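Local atomic coordinates of IAA acetyltransferase (Bacillus cereus ATCC 14579, PDB entry 1Y9K), a protein that probably transfers an acetyl group to an amine as an N-acetyltransferase of the GNAT family, its specific substrate not being established. Residues L98-G103 with I147-E152; I49-L54 with N66-E71; G103-S108 with I136-I141. One frame throughout, in Å; residues are numbered along the deposited sequence.

Contact 1: residues L98-G103 with I147-E152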
loop_
_atom_site.group_PDB
_atom_site.type_symbol
_atom_site.label_atom_id
_atom_site.label_comp_id
_atom_site.label_asym_id
_atom_site.label_seq_id
_atom_site.Cartn_x
_atom_site.Cartn_y
_atom_site.Cartn_z
ATOM N N LEU A 98 0.870 12.124 -4.044
ATOM C CA LEU A 98 0.901 10.758 -3.524
ATOM C C LEU A 98 0.030 9.832 -4.379
ATOM O O LEU A 98 -1.118 10.154 -4.671
ATOM C CB LEU A 98 0.483 10.705 -2.043
ATOM C CG LEU A 98 0.662 9.371 -1.294
ATOM C CD1 LEU A 98 2.126 8.899 -1.214
ATOM C CD2 LEU A 98 0.040 9.437 0.093
ATOM N N GLU A 99 0.601 8.700 -4.789
ATOM C CA GLU A 99 -0.106 7.703 -5.594
ATOM C C GLU A 99 -0.214 6.351 -4.898
ATOM O O GLU A 99 0.613 5.978 -4.058
ATOM C CB GLU A 99 0.542 7.539 -6.967
ATOM C CG GLU A 99 0.595 8.854 -7.769
ATOM C CD GLU A 99 1.099 8.679 -9.188
ATOM O OE1 GLU A 99 1.912 7.779 -9.441
ATOM O OE2 GLU A 99 0.685 9.461 -10.067
ATOM N N VAL A 100 -1.263 5.627 -5.258
ATOM C CA VAL A 100 -1.481 4.276 -4.798
ATOM C C VAL A 100 -2.204 3.519 -5.917
ATOM O O VAL A 100 -3.096 4.058 -6.578
ATOM C CB VAL A 100 -2.290 4.266 -3.464
ATOM C CG1 VAL A 100 -3.726 4.778 -3.672
ATOM C CG2 VAL A 100 -2.273 2.875 -2.815
ATOM N N GLY A 101 -1.795 2.275 -6.139
ATOM C CA GLY A 101 -2.481 1.396 -7.077
ATOM C C GLY A 101 -3.181 0.305 -6.300
ATOM O O GLY A 101 -2.795 -0.006 -5.166
ATOM N N THR A 102 -4.230 -0.252 -6.899
ATOM C CA THR A 102 -4.892 -1.436 -6.374
ATOM C C THR A 102 -5.622 -2.159 -7.508
ATOM O O THR A 102 -5.921 -1.552 -8.531
ATOM C CB THR A 102 -5.832 -1.118 -5.193
ATOM O OG1 THR A 102 -5.988 -2.295 -4.405
ATOM C CG2 THR A 102 -7.205 -0.638 -5.666
ATOM N N GLY A 103 -5.875 -3.456 -7.325
ATOM C CA GLY A 103 -6.578 -4.265 -8.311
ATOM C C GLY A 103 -8.020 -3.838 -8.547
ATOM O O GLY A 103 -8.661 -3.263 -7.664
ATOM N N ILE A 147 -5.818 -0.376 -10.920
ATOM C CA ILE A 147 -6.444 0.938 -10.895
ATOM C C ILE A 147 -5.489 1.904 -10.193
ATOM O O ILE A 147 -5.000 1.622 -9.088
ATOM C CB ILE A 147 -7.843 0.915 -10.187
ATOM C CG1 ILE A 147 -8.764 -0.176 -10.773
ATOM C CG2 ILE A 147 -8.499 2.290 -10.211
ATOM C CD1 ILE A 147 -8.884 -0.219 -12.278
ATOM N N ARG A 148 -5.221 3.032 -10.843
ATOM C CA ARG A 148 -4.239 4.005 -10.371
ATOM C C ARG A 148 -4.976 5.191 -9.765
ATOM O O ARG A 148 -5.923 5.728 -10.368
ATOM C CB ARG A 148 -3.346 4.485 -11.527
ATOM C CG ARG A 148 -2.654 3.380 -12.339
ATOM C CD ARG A 148 -1.494 2.788 -11.566
ATOM N NE ARG A 148 -0.414 3.763 -11.390
ATOM C CZ ARG A 148 0.537 3.688 -10.457
ATOM N NH1 ARG A 148 0.549 2.668 -9.595
ATOM N NH2 ARG A 148 1.481 4.637 -10.388
ATOM N N LEU A 149 -4.553 5.581 -8.567
ATOM C CA LEU A 149 -5.171 6.689 -7.857
ATOM C C LEU A 149 -4.097 7.673 -7.407
ATOM O O LEU A 149 -2.933 7.302 -7.208
ATOM C CB LEU A 149 -5.992 6.202 -6.644
ATOM C CG LEU A 149 -7.163 5.212 -6.750
ATOM C CD1 LEU A 149 -6.698 3.750 -6.650
ATOM C CD2 LEU A 149 -8.176 5.507 -5.657
ATOM N N ALA A 150 -4.489 8.931 -7.251
ATOM C CA ALA A 150 -3.542 9.972 -6.890
ATOM C C ALA A 150 -4.174 11.031 -6.014
ATOM O O ALA A 150 -5.387 11.245 -6.021
ATOM C CB ALA A 150 -2.935 10.600 -8.129
HETATM N N MSE A 151 -3.314 11.698 -5.268
HETATM C CA MSE A 151 -3.706 12.705 -4.319
HETATM C C MSE A 151 -2.698 13.858 -4.424
HETATM O O MSE A 151 -1.472 13.639 -4.417
HETATM C CB MSE A 151 -3.647 12.085 -2.930
HETATM C CG MSE A 151 -4.397 12.831 -1.877
HETATM SE SE MSE A 151 -3.959 12.235 -0.241
HETATM C CE MSE A 151 -5.200 13.083 0.708
ATOM N N GLU A 152 -3.205 15.081 -4.539
ATOM C CA GLU A 152 -2.336 16.246 -4.441
ATOM C C GLU A 152 -2.153 16.612 -2.974
ATOM O O GLU A 152 -3.123 16.706 -2.226
ATOM C CB GLU A 152 -2.853 17.411 -5.292
ATOM C CG GLU A 152 -2.077 17.543 -6.611
ATOM C CD GLU A 152 -2.952 17.798 -7.847
ATOM O OE1 GLU A 152 -3.965 18.538 -7.760
ATOM O OE2 GLU A 152 -2.604 17.264 -8.929
#
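Residues 98-103 and 147-152 pair as antiparallel strands, axes 4.6 Å apart at closest approach, with six backbone bonds linking Leu98 to Met151, Val100 to Leu149 and Thr102 to Ile147; the shortest runs from Ile147 N to Thr102 O at 2.7 Å. Between them lie the non-hydrogen-bonded pairs Glu99-Ala150 and Gly101-Arg148, where Gly101 CA makes a CA-H...O contact with Ile147 O at 3.2 Å. On the face carrying Glu99 and Ala150, Arg148 folds back along the strands: its chain bends at chi2 (-75°) and chi3 (-67°), which carries NH1 to 4.1 Å from Gly101 CA and NH2 to 3.3 Å from Glu99 OE1. This salt bridge is rather long, and the carboxylate and guanidinium planes stand nearly perpendicular (89°). Both partners are shared, since Arg148 NH1 also pairs with Glu63 and Glu99 OE2 with Lys97, so the four charges form a chain across the sheet. Glu99 CG rests against Ala150 CB at 4.0 Å. The other side is apolar: Val100 and Leu149 run alongside each other in the same direction, Val100 CG1 4.0 Å from Leu149 CB. Tyr113 of helix 107-115 and Phe118, from the loop after that helix, cover this face. Strand 97-103 also pairs in parallel with strand 61-69, while strand 141-152 is wedged between it and strand 119-124, as in the GNAT fold.

Contact 2: residues I49-L54 with N66-E71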
loop_
_atom_site.group_PDB
_atom_site.type_symbol
_atom_site.label_atom_id
_atom_site.label_comp_id
_atom_site.label_asym_id
_atom_site.label_seq_id
_atom_site.Cartn_x
_atom_site.Cartn_y
_atom_site.Cartn_z
ATOM N N ILE A 49 1.287 -5.463 13.018
ATOM C CA ILE A 49 -0.012 -5.840 12.442
ATOM C C ILE A 49 -0.419 -5.015 11.193
ATOM O O ILE A 49 -1.473 -5.242 10.590
ATOM C CB ILE A 49 -1.137 -5.800 13.522
ATOM C CG1 ILE A 49 -1.084 -4.511 14.359
ATOM C CG2 ILE A 49 -1.035 -7.004 14.451
ATOM C CD1 ILE A 49 -1.504 -3.246 13.637
ATOM N N GLY A 50 0.434 -4.071 10.814
ATOM C CA GLY A 50 0.220 -3.227 9.654
ATOM C C GLY A 50 1.552 -2.785 9.076
ATOM O O GLY A 50 2.577 -2.782 9.768
ATOM N N VAL A 51 1.545 -2.423 7.801
ATOM C CA VAL A 51 2.747 -1.962 7.138
ATOM C C VAL A 51 2.362 -1.113 5.934
ATOM O O VAL A 51 1.240 -1.226 5.433
ATOM C CB VAL A 51 3.663 -3.156 6.726
ATOM C CG1 VAL A 51 2.958 -4.097 5.726
ATOM C CG2 VAL A 51 5.010 -2.673 6.197
ATOM N N TYR A 52 3.276 -0.229 5.522
ATOM C CA TYR A 52 3.246 0.397 4.205
ATOM C C TYR A 52 4.668 0.745 3.731
ATOM O O TYR A 52 5.573 0.948 4.545
ATOM C CB TYR A 52 2.303 1.611 4.163
ATOM C CG TYR A 52 2.805 2.884 4.842
ATOM C CD1 TYR A 52 3.712 3.733 4.200
ATOM C CD2 TYR A 52 2.338 3.256 6.111
ATOM C CE1 TYR A 52 4.158 4.912 4.808
ATOM C CE2 TYR A 52 2.774 4.431 6.726
ATOM C CZ TYR A 52 3.685 5.247 6.065
ATOM O OH TYR A 52 4.126 6.399 6.659
ATOM N N VAL A 53 4.856 0.776 2.416
ATOM C CA VAL A 53 6.127 1.130 1.798
ATOM C C VAL A 53 5.857 2.309 0.862
ATOM O O VAL A 53 4.978 2.241 -0.012
ATOM C CB VAL A 53 6.748 -0.065 1.000
ATOM C CG1 VAL A 53 8.089 0.308 0.366
ATOM C CG2 VAL A 53 6.923 -1.274 1.886
ATOM N N LEU A 54 6.608 3.392 1.079
ATOM C CA LEU A 54 6.612 4.568 0.209
ATOM C C LEU A 54 7.801 4.510 -0.727
ATOM O O LEU A 54 8.906 4.194 -0.304
ATOM C CB LEU A 54 6.683 5.845 1.039
ATOM C CG LEU A 54 5.375 6.270 1.693
ATOM C CD1 LEU A 54 5.575 7.519 2.524
ATOM C CD2 LEU A 54 4.299 6.496 0.640
ATOM N N ASN A 66 2.984 -0.774 -1.338
ATOM C CA ASN A 66 2.437 -1.887 -0.590
ATOM C C ASN A 66 1.854 -1.315 0.676
ATOM O O ASN A 66 2.469 -0.468 1.322
ATOM C CB ASN A 66 3.535 -2.914 -0.262
ATOM C CG ASN A 66 2.980 -4.244 0.226
ATOM O OD1 ASN A 66 2.161 -4.291 1.145
ATOM N ND2 ASN A 66 3.454 -5.334 -0.364
ATOM N N ILE A 67 0.640 -1.740 0.993
ATOM C CA ILE A 67 0.003 -1.428 2.266
ATOM C C ILE A 67 -0.766 -2.683 2.701
ATOM O O ILE A 67 -1.474 -3.287 1.900
ATOM C CB ILE A 67 -0.874 -0.142 2.195
ATOM C CG1 ILE A 67 -1.537 0.148 3.543
ATOM C CG2 ILE A 67 -1.894 -0.212 1.051
ATOM C CD1 ILE A 67 -1.907 1.608 3.732
ATOM N N ALA A 68 -0.584 -3.096 3.953
ATOM C CA ALA A 68 -1.153 -4.356 4.431
ATOM C C ALA A 68 -1.484 -4.273 5.899
ATOM O O ALA A 68 -0.747 -3.659 6.671
ATOM C CB ALA A 68 -0.191 -5.538 4.171
ATOM N N VAL A 69 -2.603 -4.900 6.256
ATOM C CA VAL A 69 -3.076 -5.024 7.624
ATOM C C VAL A 69 -3.296 -6.521 7.877
ATOM O O VAL A 69 -3.715 -7.249 6.969
ATOM C CB VAL A 69 -4.388 -4.215 7.838
ATOM C CG1 VAL A 69 -4.992 -4.470 9.226
ATOM C CG2 VAL A 69 -4.137 -2.711 7.638
ATOM N N ALA A 70 -2.978 -6.980 9.088
ATOM C CA ALA A 70 -3.191 -8.369 9.475
ATOM C C ALA A 70 -4.641 -8.743 9.217
ATOM O O ALA A 70 -5.544 -7.955 9.512
ATOM C CB ALA A 70 -2.812 -8.593 10.952
ATOM N N GLU A 71 -4.847 -9.936 8.649
ATOM C CA GLU A 71 -6.172 -10.404 8.217
ATOM C C GLU A 71 -7.231 -10.310 9.313
ATOM O O GLU A 71 -8.324 -9.806 9.069
ATOM C CB GLU A 71 -6.105 -11.845 7.683
ATOM C CG GLU A 71 -5.533 -11.984 6.261
ATOM C CD GLU A 71 -5.005 -13.405 5.953
ATOM O OE1 GLU A 71 -4.088 -13.903 6.681
ATOM O OE2 GLU A 71 -5.503 -14.011 4.969
#
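Val51 places CG1 between its own backbone N and carbonyl carbon (chi1 62°), which brings that methyl to 3.8 Å from Ala68 CB on the facing strand. On the opposite face of the sheet Ile67, with CG1 trans to the backbone N (chi1 179°), sets CG1 3.6 Å from Val51 O, while its CB meets Tyr52 CB at 4.1 Å. Only the root of Tyr52 takes part here; the ring leads away from Ile67, lies nearly parallel to that of Tyr40, and has its hydroxyl bonded to His85 and Thr89 of helix 78-92. Asn66 turns its amide away from Val53 toward helices 17-23 and 27-36, where ND2 bonds Leu20 O and Tyr33 OH.

The backbones run antiparallel as the two arms of the hairpin 48-56/61-69. Val51 and Ala68 exchange two bonds, Val51 N reaching Ala68 O at 2.8 Å, and Val53 N binds Asn66 O. Where the second strand ends, a bond of 2.7 Å still runs from Ala70 N to Ile49 O. Beside it Ala70 CB lies 4.1 Å from Ile49 CB. Ile49 and Gly50 together face Ala42 of strand 38-43, a classic beta bulge.

Chemically, then, the backbone bonds and small apolar groups join the strands, while the polar side chains tie each face to the helices covering it. The Ile67 N and O point away from this hairpin partner; in GNAT enzymes the corresponding strand edge usually receives the pantetheine arm of acetyl-CoA, a role consistent with this geometry.

Contact 3: residues G103-S108 with I136-I141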
loop_
_atom_site.group_PDB
_atom_site.type_symbol
_atom_site.label_atom_id
_atom_site.label_comp_id
_atom_site.label_asym_id
_atom_site.label_seq_id
_atom_site.Cartn_x
_atom_site.Cartn_y
_atom_site.Cartn_z
ATOM N N GLY A 103 -5.875 -3.456 -7.325
ATOM C CA GLY A 103 -6.578 -4.265 -8.311
ATOM C C GLY A 103 -8.020 -3.838 -8.547
ATOM O O GLY A 103 -8.661 -3.263 -7.664
ATOM N N ASN A 104 -8.527 -4.133 -9.743
ATOM C CA ASN A 104 -9.908 -3.820 -10.100
ATOM C C ASN A 104 -10.913 -4.498 -9.169
ATOM O O ASN A 104 -12.012 -3.988 -8.914
ATOM C CB ASN A 104 -10.182 -4.186 -11.566
ATOM C CG ASN A 104 -9.901 -5.657 -11.879
ATOM O OD1 ASN A 104 -8.754 -6.057 -12.013
ATOM N ND2 ASN A 104 -10.956 -6.451 -12.030
ATOM N N SER A 105 -10.503 -5.653 -8.658
ATOM C CA SER A 105 -11.294 -6.446 -7.745
ATOM C C SER A 105 -11.240 -5.935 -6.300
ATOM O O SER A 105 -12.059 -6.341 -5.487
ATOM C CB SER A 105 -10.831 -7.906 -7.809
ATOM O OG SER A 105 -9.478 -8.023 -7.412
ATOM N N SER A 106 -10.280 -5.062 -5.976
ATOM C CA SER A 106 -10.083 -4.609 -4.591
ATOM C C SER A 106 -11.011 -3.459 -4.250
ATOM O O SER A 106 -10.565 -2.349 -3.925
ATOM C CB SER A 106 -8.632 -4.215 -4.328
ATOM O OG SER A 106 -7.754 -5.242 -4.727
ATOM N N VAL A 107 -12.307 -3.739 -4.301
ATOM C CA VAL A 107 -13.331 -2.698 -4.217
ATOM C C VAL A 107 -13.397 -2.007 -2.851
ATOM O O VAL A 107 -13.650 -0.800 -2.775
ATOM C CB VAL A 107 -14.722 -3.231 -4.641
ATOM C CG1 VAL A 107 -15.767 -2.153 -4.479
ATOM C CG2 VAL A 107 -14.683 -3.689 -6.099
ATOM N N SER A 108 -13.159 -2.768 -1.787
ATOM C CA SER A 108 -13.103 -2.206 -0.439
ATOM C C SER A 108 -11.921 -1.231 -0.260
ATOM O O SER A 108 -12.047 -0.220 0.442
ATOM C CB SER A 108 -13.073 -3.321 0.619
ATOM O OG SER A 108 -12.307 -2.918 1.751
ATOM N N ILE A 136 -5.131 -14.152 -9.597
ATOM C CA ILE A 136 -5.709 -13.670 -8.338
ATOM C C ILE A 136 -7.218 -13.427 -8.502
ATOM O O ILE A 136 -7.646 -12.711 -9.420
ATOM C CB ILE A 136 -5.007 -12.373 -7.846
ATOM C CG1 ILE A 136 -3.518 -12.632 -7.586
ATOM C CG2 ILE A 136 -5.670 -11.840 -6.583
ATOM C CD1 ILE A 136 -2.631 -11.380 -7.598
ATOM N N ILE A 137 -8.008 -14.051 -7.627
ATOM C CA ILE A 137 -9.459 -13.832 -7.561
ATOM C C ILE A 137 -9.842 -13.269 -6.192
ATOM O O ILE A 137 -9.327 -13.699 -5.163
ATOM C CB ILE A 137 -10.272 -15.111 -7.876
ATOM C CG1 ILE A 137 -9.924 -15.633 -9.276
ATOM C CG2 ILE A 137 -11.779 -14.827 -7.799
ATOM C CD1 ILE A 137 -10.342 -17.078 -9.540
ATOM N N GLU A 138 -10.749 -12.297 -6.195
ATOM C CA GLU A 138 -11.071 -11.522 -5.002
ATOM C C GLU A 138 -12.563 -11.221 -4.990
ATOM O O GLU A 138 -13.048 -10.413 -5.787
ATOM C CB GLU A 138 -10.284 -10.226 -5.054
ATOM C CG GLU A 138 -9.936 -9.605 -3.744
ATOM C CD GLU A 138 -8.803 -8.612 -3.907
ATOM O OE1 GLU A 138 -8.860 -7.797 -4.858
ATOM O OE2 GLU A 138 -7.850 -8.650 -3.093
ATOM N N ASN A 139 -13.290 -11.888 -4.094
ATOM C CA ASN A 139 -14.751 -11.755 -3.989
ATOM C C ASN A 139 -15.443 -12.038 -5.317
ATOM O O ASN A 139 -16.334 -11.297 -5.731
ATOM C CB ASN A 139 -15.156 -10.369 -3.450
ATOM C CG ASN A 139 -14.286 -9.914 -2.279
ATOM O OD1 ASN A 139 -13.653 -8.854 -2.339
ATOM N ND2 ASN A 139 -14.238 -10.721 -1.218
ATOM N N GLY A 140 -15.008 -13.104 -5.985
ATOM C CA GLY A 140 -15.584 -13.523 -7.263
ATOM C C GLY A 140 -15.086 -12.795 -8.498
ATOM O O GLY A 140 -15.460 -13.153 -9.617
ATOM N N ILE A 141 -14.241 -11.777 -8.307
ATOM C CA ILE A 141 -13.720 -10.967 -9.419
ATOM C C ILE A 141 -12.235 -11.269 -9.653
ATOM O O ILE A 141 -11.438 -11.274 -8.711
ATOM C CB ILE A 141 -13.893 -9.443 -9.145
ATOM C CG1 ILE A 141 -15.324 -9.118 -8.691
ATOM C CG2 ILE A 141 -13.448 -8.600 -10.351
ATOM C CD1 ILE A 141 -15.449 -7.787 -7.944
HETATM O O HOH W 1 -12.552 -5.632 -1.730
#
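Ser105 and Ser106 both donate their hydroxyls to a single carboxylate oxygen, Glu138 OE1, at 2.6 Å from Ser105 OG and 2.8 Å from Ser106 OG. They come from opposite faces of the carboxylate plane, Ser105 on the anti side and 31° out of that plane, Ser106 on the syn side and 26° out of it, so the oxygen is clasped between them. Glu138 reaches this point with an extended chain, CG trans to the backbone N (chi1 -152°). The doubled donation would probably stabilise the negative charge.

Van der Waals contacts are few. Ile141 CB lies 3.7 Å from Ser105 CB, and its CG2 is 3.7 Å from Asn104 ND2, the two side chains crossing at a slant. The Asn104 amide is anchored by Asp145 N, Arg144 N and Val142 O of strand 141-152. One water adds a looser link, accepting from Ser108 N at 2.9 Å and giving a weak bond to Asn139 OD1.

Each side is a tight turn: type I from Gly103 to Ser106, and type I' from Glu138 to Ile141, with Asn139 and Gly140 both at positive phi. The latter closes a two-residue beta hairpin, strand 136-138 to strand 141-152, docked at the surface on the loop leading into helix 107-115.

How the contacts relate
All three contacts reach one mixed sheet. Contact 2 closes before contact 1 opens, and their centres lie 16 Å apart; they touch where Leu98 CD1 packs on Leu54 CD2 at 3.7 Å. Contact 3 is nested inside the loop closed by contact 1, shares Gly103 with it, and meets it through Ile147 CG1 and Asn104 CA, 3.9 Å apart. Contacts 2 and 3 do not touch, their nearest atoms being about 9 Å apart. Strands 61-69 and 97-103 start out paired, the backbone of Glu99 bonding to Met62 and Ile64, but then diverge: Ile67 CA and Gly103 CA stand 12.8 Å apart, consistent with the splayed cleft that holds acetyl-CoA in GNAT enzymes.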